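Local coordinates for protein endo-polygalacturonase (Pectobacterium carotovorum subsp. carotovorum, PDB 1BHE) that hydrolyses the alpha-1,4-galacturonosyl linkages of polygalacturonic acid, taking part in the maceration and soft-rotting of plant tissue, at residues V71-V76 against D100-A105; G117-Q122 against V167-S172; T150-Q155 against P173-V178. All blocks are in the same frame, centred on the assembly; numbering follows the deposited sequence.

Interaction 1 (V71-V76 against D100-A105)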
loop_
_atom_site.group_PDB
_atom_site.type_symbol
_atom_site.label_atom_id
_atom_site.label_comp_id
_atom_site.label_asym_id
_atom_site.label_seq_id
_atom_site.Cartn_x
_atom_site.Cartn_y
_atom_site.Cartn_z
ATOM N N VAL A 71 -4.901 -22.363 -1.537
ATOM C CA VAL A 71 -6.290 -21.924 -1.538
ATOM C C VAL A 71 -6.304 -20.440 -1.917
ATOM O O VAL A 71 -5.359 -19.718 -1.590
ATOM C CB VAL A 71 -6.967 -22.145 -0.175
ATOM C CG1 VAL A 71 -8.336 -21.491 -0.064
ATOM C CG2 VAL A 71 -7.115 -23.644 0.098
ATOM N N THR A 72 -7.355 -20.035 -2.612
ATOM C CA THR A 72 -7.492 -18.647 -3.031
ATOM C C THR A 72 -8.827 -18.077 -2.561
ATOM O O THR A 72 -9.867 -18.717 -2.734
ATOM C CB THR A 72 -7.417 -18.535 -4.568
ATOM O OG1 THR A 72 -6.175 -19.096 -5.030
ATOM C CG2 THR A 72 -7.492 -17.089 -5.029
ATOM N N LEU A 73 -8.794 -16.897 -1.957
ATOM C CA LEU A 73 -10.027 -16.163 -1.634
ATOM C C LEU A 73 -10.112 -15.137 -2.771
ATOM O O LEU A 73 -9.260 -14.245 -2.851
ATOM C CB LEU A 73 -9.947 -15.523 -0.262
ATOM C CG LEU A 73 -11.044 -14.524 0.119
ATOM C CD1 LEU A 73 -12.410 -15.198 0.152
ATOM C CD2 LEU A 73 -10.753 -13.883 1.469
ATOM N N ARG A 74 -11.064 -15.307 -3.667
ATOM C CA ARG A 74 -11.190 -14.469 -4.852
ATOM C C ARG A 74 -12.402 -13.559 -4.878
ATOM O O ARG A 74 -13.534 -13.992 -4.655
ATOM C CB ARG A 74 -11.232 -15.414 -6.068
ATOM C CG ARG A 74 -11.211 -14.751 -7.438
ATOM C CD ARG A 74 -11.215 -15.812 -8.544
ATOM N NE ARG A 74 -9.923 -16.488 -8.603
ATOM C CZ ARG A 74 -9.705 -17.711 -9.075
ATOM N NH1 ARG A 74 -10.685 -18.455 -9.559
ATOM N NH2 ARG A 74 -8.474 -18.200 -9.051
ATOM N N ALA A 75 -12.150 -12.282 -5.173
ATOM C CA ALA A 75 -13.211 -11.283 -5.247
ATOM C C ALA A 75 -14.051 -11.474 -6.506
ATOM O O ALA A 75 -13.499 -11.564 -7.611
ATOM C CB ALA A 75 -12.613 -9.879 -5.203
ATOM N N VAL A 76 -15.371 -11.548 -6.345
ATOM C CA VAL A 76 -16.228 -11.749 -7.514
ATOM C C VAL A 76 -16.047 -10.607 -8.498
ATOM O O VAL A 76 -15.856 -9.448 -8.116
ATOM C CB VAL A 76 -17.710 -11.926 -7.147
ATOM C CG1 VAL A 76 -17.883 -13.193 -6.317
ATOM C CG2 VAL A 76 -18.263 -10.728 -6.388
ATOM N N ASP A 100 -17.129 -0.699 -1.909
ATOM C CA ASP A 100 -16.622 -1.187 -0.624
ATOM C C ASP A 100 -15.347 -1.980 -0.936
ATOM O O ASP A 100 -15.191 -2.437 -2.076
ATOM C CB ASP A 100 -17.618 -2.088 0.091
ATOM C CG ASP A 100 -18.831 -1.347 0.629
ATOM O OD1 ASP A 100 -18.700 -0.171 1.008
ATOM O OD2 ASP A 100 -19.920 -1.952 0.658
ATOM N N ALA A 101 -14.486 -2.198 0.053
ATOM C CA ALA A 101 -13.287 -2.998 -0.182
ATOM C C ALA A 101 -13.661 -4.477 -0.116
ATOM O O ALA A 101 -14.777 -4.803 0.304
ATOM C CB ALA A 101 -12.208 -2.684 0.845
ATOM N N PHE A 102 -12.743 -5.348 -0.503
ATOM C CA PHE A 102 -13.013 -6.785 -0.418
ATOM C C PHE A 102 -13.073 -7.223 1.037
ATOM O O PHE A 102 -14.015 -7.901 1.464
ATOM C CB PHE A 102 -11.966 -7.571 -1.198
ATOM C CG PHE A 102 -12.229 -9.037 -1.374
ATOM C CD1 PHE A 102 -13.498 -9.578 -1.267
ATOM C CD2 PHE A 102 -11.166 -9.881 -1.678
ATOM C CE1 PHE A 102 -13.715 -10.934 -1.437
ATOM C CE2 PHE A 102 -11.377 -11.237 -1.857
ATOM C CZ PHE A 102 -12.648 -11.756 -1.731
ATOM N N ILE A 103 -12.062 -6.861 1.819
ATOM C CA ILE A 103 -12.015 -7.190 3.241
ATOM C C ILE A 103 -11.863 -5.885 4.032
ATOM O O ILE A 103 -10.908 -5.147 3.764
ATOM C CB ILE A 103 -10.880 -8.145 3.609
ATOM C CG1 ILE A 103 -11.001 -9.488 2.857
ATOM C CG2 ILE A 103 -10.849 -8.409 5.115
ATOM C CD1 ILE A 103 -9.695 -10.271 2.934
ATOM N N THR A 104 -12.813 -5.600 4.911
ATOM C CA THR A 104 -12.755 -4.360 5.689
ATOM C C THR A 104 -12.732 -4.648 7.188
ATOM O O THR A 104 -13.520 -5.436 7.702
ATOM C CB THR A 104 -13.963 -3.452 5.378
ATOM O OG1 THR A 104 -14.114 -3.269 3.966
ATOM C CG2 THR A 104 -13.774 -2.074 6.011
ATOM N N ALA A 105 -11.813 -4.008 7.906
ATOM C CA ALA A 105 -11.665 -4.157 9.345
ATOM C C ALA A 105 -11.834 -2.770 9.974
ATOM O O ALA A 105 -10.986 -1.902 9.764
ATOM C CB ALA A 105 -10.283 -4.723 9.665
#

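Interaction 2 (G117-Q122 against V167-S172)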
loop_
_atom_site.group_PDB
_atom_site.type_symbol
_atom_site.label_atom_id
_atom_site.label_comp_id
_atom_site.label_asym_id
_atom_site.label_seq_id
_atom_site.Cartn_x
_atom_site.Cartn_y
_atom_site.Cartn_z
ATOM N N GLY A 117 -2.020 -18.908 1.761
ATOM C CA GLY A 117 -2.934 -18.838 0.635
ATOM C C GLY A 117 -2.846 -17.457 -0.022
ATOM O O GLY A 117 -2.014 -16.616 0.304
ATOM N N THR A 118 -3.724 -17.250 -0.992
ATOM C CA THR A 118 -3.799 -16.049 -1.797
ATOM C C THR A 118 -5.144 -15.340 -1.746
ATOM O O THR A 118 -6.198 -15.961 -1.656
ATOM C CB THR A 118 -3.567 -16.484 -3.276
ATOM O OG1 THR A 118 -2.268 -17.087 -3.375
ATOM C CG2 THR A 118 -3.651 -15.323 -4.247
ATOM N N ILE A 119 -5.091 -14.015 -1.843
ATOM C CA ILE A 119 -6.271 -13.171 -1.986
ATOM C C ILE A 119 -6.139 -12.564 -3.395
ATOM O O ILE A 119 -5.135 -11.912 -3.689
ATOM C CB ILE A 119 -6.391 -12.067 -0.935
ATOM C CG1 ILE A 119 -6.497 -12.697 0.458
ATOM C CG2 ILE A 119 -7.606 -11.186 -1.231
ATOM C CD1 ILE A 119 -6.465 -11.722 1.617
ATOM N N ASP A 120 -7.084 -12.875 -4.267
ATOM C CA ASP A 120 -7.057 -12.432 -5.654
ATOM C C ASP A 120 -8.199 -11.466 -5.955
ATOM O O ASP A 120 -9.372 -11.827 -5.841
ATOM C CB ASP A 120 -7.164 -13.663 -6.560
ATOM C CG ASP A 120 -7.251 -13.393 -8.043
ATOM O OD1 ASP A 120 -7.049 -12.257 -8.509
ATOM O OD2 ASP A 120 -7.532 -14.374 -8.777
ATOM N N GLY A 121 -7.841 -10.252 -6.370
ATOM C CA GLY A 121 -8.836 -9.230 -6.657
ATOM C C GLY A 121 -9.460 -9.300 -8.038
ATOM O O GLY A 121 -10.428 -8.582 -8.321
ATOM N N GLN A 122 -8.904 -10.080 -8.957
ATOM C CA GLN A 122 -9.409 -10.158 -10.324
ATOM C C GLN A 122 -9.497 -8.773 -10.958
ATOM O O GLN A 122 -10.478 -8.439 -11.629
ATOM C CB GLN A 122 -10.796 -10.807 -10.362
ATOM C CG GLN A 122 -10.890 -12.222 -9.831
ATOM C CD GLN A 122 -11.967 -13.027 -10.537
ATOM O OE1 GLN A 122 -11.682 -13.672 -11.546
ATOM N NE2 GLN A 122 -13.200 -12.970 -10.046
ATOM N N VAL A 167 1.320 -14.168 3.433
ATOM C CA VAL A 167 0.194 -14.273 2.508
ATOM C C VAL A 167 0.455 -13.579 1.188
ATOM O O VAL A 167 1.264 -12.649 1.115
ATOM C CB VAL A 167 -1.027 -13.662 3.248
ATOM C CG1 VAL A 167 -0.789 -12.181 3.543
ATOM C CG2 VAL A 167 -2.321 -13.852 2.483
ATOM N N SER A 168 -0.212 -14.005 0.114
ATOM C CA SER A 168 -0.039 -13.385 -1.192
ATOM C C SER A 168 -1.302 -12.602 -1.574
ATOM O O SER A 168 -2.418 -13.068 -1.389
ATOM C CB SER A 168 0.269 -14.381 -2.313
ATOM O OG SER A 168 1.488 -15.073 -2.069
ATOM N N LEU A 169 -1.102 -11.398 -2.081
ATOM C CA LEU A 169 -2.179 -10.518 -2.529
ATOM C C LEU A 169 -1.928 -10.194 -3.996
ATOM O O LEU A 169 -0.877 -9.635 -4.317
ATOM C CB LEU A 169 -2.214 -9.210 -1.733
ATOM C CG LEU A 169 -2.118 -9.313 -0.211
ATOM C CD1 LEU A 169 -2.130 -7.930 0.424
ATOM C CD2 LEU A 169 -3.239 -10.173 0.357
ATOM N N ILE A 170 -2.814 -10.628 -4.888
ATOM C CA ILE A 170 -2.634 -10.447 -6.308
ATOM C C ILE A 170 -3.801 -9.763 -7.014
ATOM O O ILE A 170 -4.961 -9.829 -6.627
ATOM C CB ILE A 170 -2.374 -11.778 -7.057
ATOM C CG1 ILE A 170 -3.614 -12.675 -7.044
ATOM C CG2 ILE A 170 -1.167 -12.517 -6.489
ATOM C CD1 ILE A 170 -3.433 -13.959 -7.839
ATOM N N ASN A 171 -3.453 -9.119 -8.124
ATOM C CA ASN A 171 -4.398 -8.481 -9.026
ATOM C C ASN A 171 -5.442 -7.615 -8.336
ATOM O O ASN A 171 -6.644 -7.741 -8.585
ATOM C CB ASN A 171 -5.079 -9.576 -9.869
ATOM C CG ASN A 171 -4.066 -10.471 -10.570
ATOM O OD1 ASN A 171 -3.054 -9.978 -11.064
ATOM N ND2 ASN A 171 -4.339 -11.772 -10.599
ATOM N N SER A 172 -4.998 -6.669 -7.510
ATOM C CA SER A 172 -5.938 -5.791 -6.812
ATOM C C SER A 172 -6.538 -4.768 -7.758
ATOM O O SER A 172 -5.841 -4.106 -8.531
ATOM C CB SER A 172 -5.211 -5.090 -5.652
ATOM O OG SER A 172 -6.113 -4.272 -4.942
HETATM O O HOH W 1 -7.142 -12.222 -11.261
#

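Interaction 3 (T150-Q155 against P173-V178)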
loop_
_atom_site.group_PDB
_atom_site.type_symbol
_atom_site.label_atom_id
_atom_site.label_comp_id
_atom_site.label_asym_id
_atom_site.label_seq_id
_atom_site.Cartn_x
_atom_site.Cartn_y
_atom_site.Cartn_z
ATOM N N THR A 150 -13.452 1.602 -7.943
ATOM C CA THR A 150 -13.038 0.205 -7.943
ATOM C C THR A 150 -12.684 -0.201 -6.503
ATOM O O THR A 150 -12.179 0.619 -5.739
ATOM C CB THR A 150 -11.802 -0.072 -8.814
ATOM O OG1 THR A 150 -10.700 0.705 -8.309
ATOM C CG2 THR A 150 -11.968 0.254 -10.294
ATOM N N PRO A 151 -12.908 -1.452 -6.131
ATOM C CA PRO A 151 -12.630 -1.933 -4.794
ATOM C C PRO A 151 -11.172 -2.114 -4.413
ATOM O O PRO A 151 -10.358 -2.687 -5.144
ATOM C CB PRO A 151 -13.330 -3.290 -4.728
ATOM C CG PRO A 151 -13.827 -3.623 -6.075
ATOM C CD PRO A 151 -13.519 -2.487 -7.000
ATOM N N ARG A 152 -10.807 -1.646 -3.219
ATOM C CA ARG A 152 -9.526 -1.961 -2.599
ATOM C C ARG A 152 -9.566 -3.388 -2.057
ATOM O O ARG A 152 -10.665 -3.869 -1.747
ATOM C CB ARG A 152 -9.227 -1.003 -1.440
ATOM C CG ARG A 152 -8.901 0.405 -1.941
ATOM C CD ARG A 152 -8.786 1.378 -0.773
ATOM N NE ARG A 152 -8.313 2.691 -1.227
ATOM C CZ ARG A 152 -8.335 3.790 -0.480
ATOM N NH1 ARG A 152 -8.800 3.761 0.762
ATOM N NH2 ARG A 152 -7.887 4.930 -0.996
ATOM N N LEU A 153 -8.425 -4.061 -1.951
ATOM C CA LEU A 153 -8.424 -5.428 -1.442
ATOM C C LEU A 153 -8.641 -5.471 0.070
ATOM O O LEU A 153 -9.518 -6.166 0.578
ATOM C CB LEU A 153 -7.121 -6.152 -1.737
ATOM C CG LEU A 153 -6.915 -6.974 -2.989
ATOM C CD1 LEU A 153 -5.707 -7.894 -2.776
ATOM C CD2 LEU A 153 -8.120 -7.793 -3.426
ATOM N N ILE A 154 -7.794 -4.753 0.806
ATOM C CA ILE A 154 -7.870 -4.771 2.271
ATOM C C ILE A 154 -7.928 -3.327 2.764
ATOM O O ILE A 154 -7.013 -2.568 2.458
ATOM C CB ILE A 154 -6.663 -5.498 2.885
ATOM C CG1 ILE A 154 -6.712 -7.014 2.615
ATOM C CG2 ILE A 154 -6.545 -5.272 4.388
ATOM C CD1 ILE A 154 -5.355 -7.675 2.807
ATOM N N GLN A 155 -8.973 -2.981 3.490
ATOM C CA GLN A 155 -9.142 -1.630 4.030
ATOM C C GLN A 155 -9.268 -1.716 5.546
ATOM O O GLN A 155 -10.163 -2.377 6.069
ATOM C CB GLN A 155 -10.398 -0.999 3.421
ATOM C CG GLN A 155 -10.761 0.355 4.007
ATOM C CD GLN A 155 -9.896 1.488 3.495
ATOM O OE1 GLN A 155 -9.538 1.570 2.323
ATOM N NE2 GLN A 155 -9.549 2.399 4.407
ATOM N N PRO A 173 -7.854 -4.595 -7.705
ATOM C CA PRO A 173 -8.556 -3.618 -8.524
ATOM C C PRO A 173 -8.119 -2.194 -8.195
ATOM O O PRO A 173 -8.018 -1.351 -9.083
ATOM C CB PRO A 173 -10.032 -3.837 -8.223
ATOM C CG PRO A 173 -10.099 -5.197 -7.602
ATOM C CD PRO A 173 -8.802 -5.320 -6.830
ATOM N N ASN A 174 -7.851 -1.920 -6.928
ATOM C CA ASN A 174 -7.413 -0.605 -6.456
ATOM C C ASN A 174 -6.223 -0.821 -5.519
ATOM O O ASN A 174 -5.457 -1.763 -5.772
ATOM C CB ASN A 174 -8.587 0.084 -5.790
ATOM C CG ASN A 174 -8.528 1.564 -5.530
ATOM O OD1 ASN A 174 -7.675 2.060 -4.798
ATOM N ND2 ASN A 174 -9.477 2.310 -6.105
ATOM N N PHE A 175 -6.016 0.020 -4.515
ATOM C CA PHE A 175 -4.892 -0.204 -3.599
ATOM C C PHE A 175 -5.022 -1.581 -2.951
ATOM O O PHE A 175 -6.140 -2.024 -2.704
ATOM C CB PHE A 175 -4.846 0.900 -2.544
ATOM C CG PHE A 175 -4.623 2.298 -3.056
ATOM C CD1 PHE A 175 -4.423 2.582 -4.396
ATOM C CD2 PHE A 175 -4.601 3.351 -2.147
ATOM C CE1 PHE A 175 -4.223 3.878 -4.830
ATOM C CE2 PHE A 175 -4.390 4.648 -2.576
ATOM C CZ PHE A 175 -4.203 4.917 -3.917
ATOM N N HIS A 176 -3.899 -2.243 -2.675
ATOM C CA HIS A 176 -3.935 -3.567 -2.069
ATOM C C HIS A 176 -4.260 -3.510 -0.580
ATOM O O HIS A 176 -5.154 -4.210 -0.102
ATOM C CB HIS A 176 -2.600 -4.303 -2.251
ATOM C CG HIS A 176 -2.280 -4.680 -3.666
ATOM N ND1 HIS A 176 -1.923 -3.759 -4.622
ATOM C CD2 HIS A 176 -2.253 -5.893 -4.272
ATOM C CE1 HIS A 176 -1.691 -4.385 -5.770
ATOM N NE2 HIS A 176 -1.885 -5.679 -5.592
ATOM N N VAL A 177 -3.458 -2.753 0.172
ATOM C CA VAL A 177 -3.614 -2.650 1.619
ATOM C C VAL A 177 -3.561 -1.190 2.068
ATOM O O VAL A 177 -2.632 -0.445 1.743
ATOM C CB VAL A 177 -2.522 -3.402 2.409
ATOM C CG1 VAL A 177 -2.810 -3.353 3.912
ATOM C CG2 VAL A 177 -2.346 -4.853 1.994
ATOM N N VAL A 178 -4.563 -0.777 2.838
ATOM C CA VAL A 178 -4.650 0.571 3.381
ATOM C C VAL A 178 -4.868 0.467 4.894
ATOM O O VAL A 178 -5.745 -0.270 5.337
ATOM C CB VAL A 178 -5.800 1.399 2.770
ATOM C CG1 VAL A 178 -5.980 2.723 3.512
ATOM C CG2 VAL A 178 -5.580 1.668 1.284
HETATM O O HOH W 2 -8.475 1.302 -9.849
HETATM O O HOH W 3 -7.969 4.599 -3.959
#

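Interaction 1 (V71-V76 against D100-A105)
Ala75 sets its CB methyl over one face of the Phe102 ring, almost above the ring centre: CB stands 3.7 Å from the ring centroid of Phe102, only 6° off the ring normal, a clear CH-pi contact. The ring reaches this far because CG of Phe102 is anti to its own backbone N (chi1 -171°), which sends the tip on to the main chain, with CZ 3.5 Å from the N of Ala75. Leu73 closes in obliquely, its CG 3.7 Å from Phe102 CZ, while its carbonyl oxygen sits in plane at the ring edge. The contact lies in the core of the right-handed parallel beta-helix, the fold of family 28 glycosyl hydrolases. Its two segments belong to different faces of that helix; their strands are not paired with each other and meet through side chains turned into the interior, where Leu65 and Ile119 add further apolar surface. The fit slackens toward Ile103, whose CD1 approaches Leu73 CD2 only to 4.0 Å. On the other side of strand 72-75 the character changes altogether: Arg74 starts away from Phe102, turns to the outside and is partly exposed.

Interaction 2 (G117-Q122 against V167-S172)
The carboxylate of Asp120 has Ile170 CD1 over one face, 3.9 Å from Asp120 CG, and the backbone N of Gln122 above the other, meeting OD1 from 50° out of the plane. Beyond OD1 a water donates to it and accepts a weak bond from Asn171 ND2. The Asn171 amide, turned 65° from the carboxylate plane, comes in from the side of Ile170, and its ND2 gives OD1 of Asp120 a weak bond of 3.5 Å. The bond of 2.9 Å from Gln122 N to Asp120 OD1 makes an Asx turn where the strand ends. Ile170 can lean over Asp120 because its CG1 lies between backbone N and carbonyl carbon (chi1 68°), which also brings CD1 to 3.8 Å from Thr118 CG2. Beneath this cluster runs the parallel pairing of strands 118-120 and 167-170, successive rungs of the beta-helix, with a ladder that ends on a 2.9 Å bond from Gly121 N to Ile170 O. On the interior face Ile119 and Leu169 point the same way, CD1 of Ile119 being 3.8 Å from CD2 of Leu169. Since Arg74 NE forms a salt bridge with OD2, both carboxylate oxygens of Asp120 are engaged, and the positive partner would probably favour the ionised form.

Interaction 3 (T150-Q155 against P173-V178)
Pro151 and Pro173 meet at about a right angle, CD of Pro151 lying 3.9 Å from CB of Pro173, and Leu153 adds a looser touch on the latter ring. Further along, Ile154 and Val177 turn into the core of the beta-helix, where Leu169 touches both. Here the two segments come into parallel register: Leu153 N bonds to Phe175 O, Ile154 N to His176 O at 2.8 Å, and Val178 N returns a bond to Ile154 O, with true strand pairing at Ile154-Val177 and Gln155-Val178.

On the outer side, the extended chain of Arg152 runs beside Phe175, guanidinium and ring planes 14° apart, with NH2 3.8 Å from Phe175 CD2. Val178 covers one guanidinium face, offset toward the rim, its CG2 3.8 Å from Arg152 NE. A bond of 2.8 Å from Arg152 NH1 to Gln155 OE1 lies in the guanidinium plane and helps to hold its rotation; the NE2 of Gln155 is in turn held by Asn157.

The polar edge gathers round Asn174. A chi1 of -164° turns its amide away from its own N and across to Thr150, where Asn174 ND2 bonds to Thr150 OG1 at 3.0 Å. The other end, OD1, accepts from Phe175 N in the carbonyl plane, on a lone pair, and from a water that also binds Arg152 NH2 and stands over the centre of the Phe175 ring. Phe175 is about 6 Å, side chain to side chain, from Asp223, the predicted proton donor, and about 9 Å from His251, the inferred second catalytic residue. Both ends of the Asn174 amide are thus in use, and the positively charged Arg152, held by Gln155 and the shared water, probably gives this side of the aromatic ring near the probable catalytic centre a polar, cationic character.

In the fold
The three contacts sample adjoining turns of one parallel beta-helix, their centres 9 Å apart for interaction 1 with either of the others and 11 Å for interactions 2 and 3. Two ladders tie them together: strand 72-75 pairs with 118-120, which pairs with 167-170, while 103-106 pairs with 154-157, which pairs with 177-180. Interaction 1 reaches across the interior between these ladders, whereas interactions 2 and 3 run along them. In sequence, interaction 1 is complete before the others open, and the segments of interactions 2 and 3 alternate. Leu169 and Val177 join their cores. Interaction 3 lies closest to the probable catalytic residues, interaction 2 comes next, with the Ser172 side chain about 10 Å from that of Asp223, and interaction 1 is away from them.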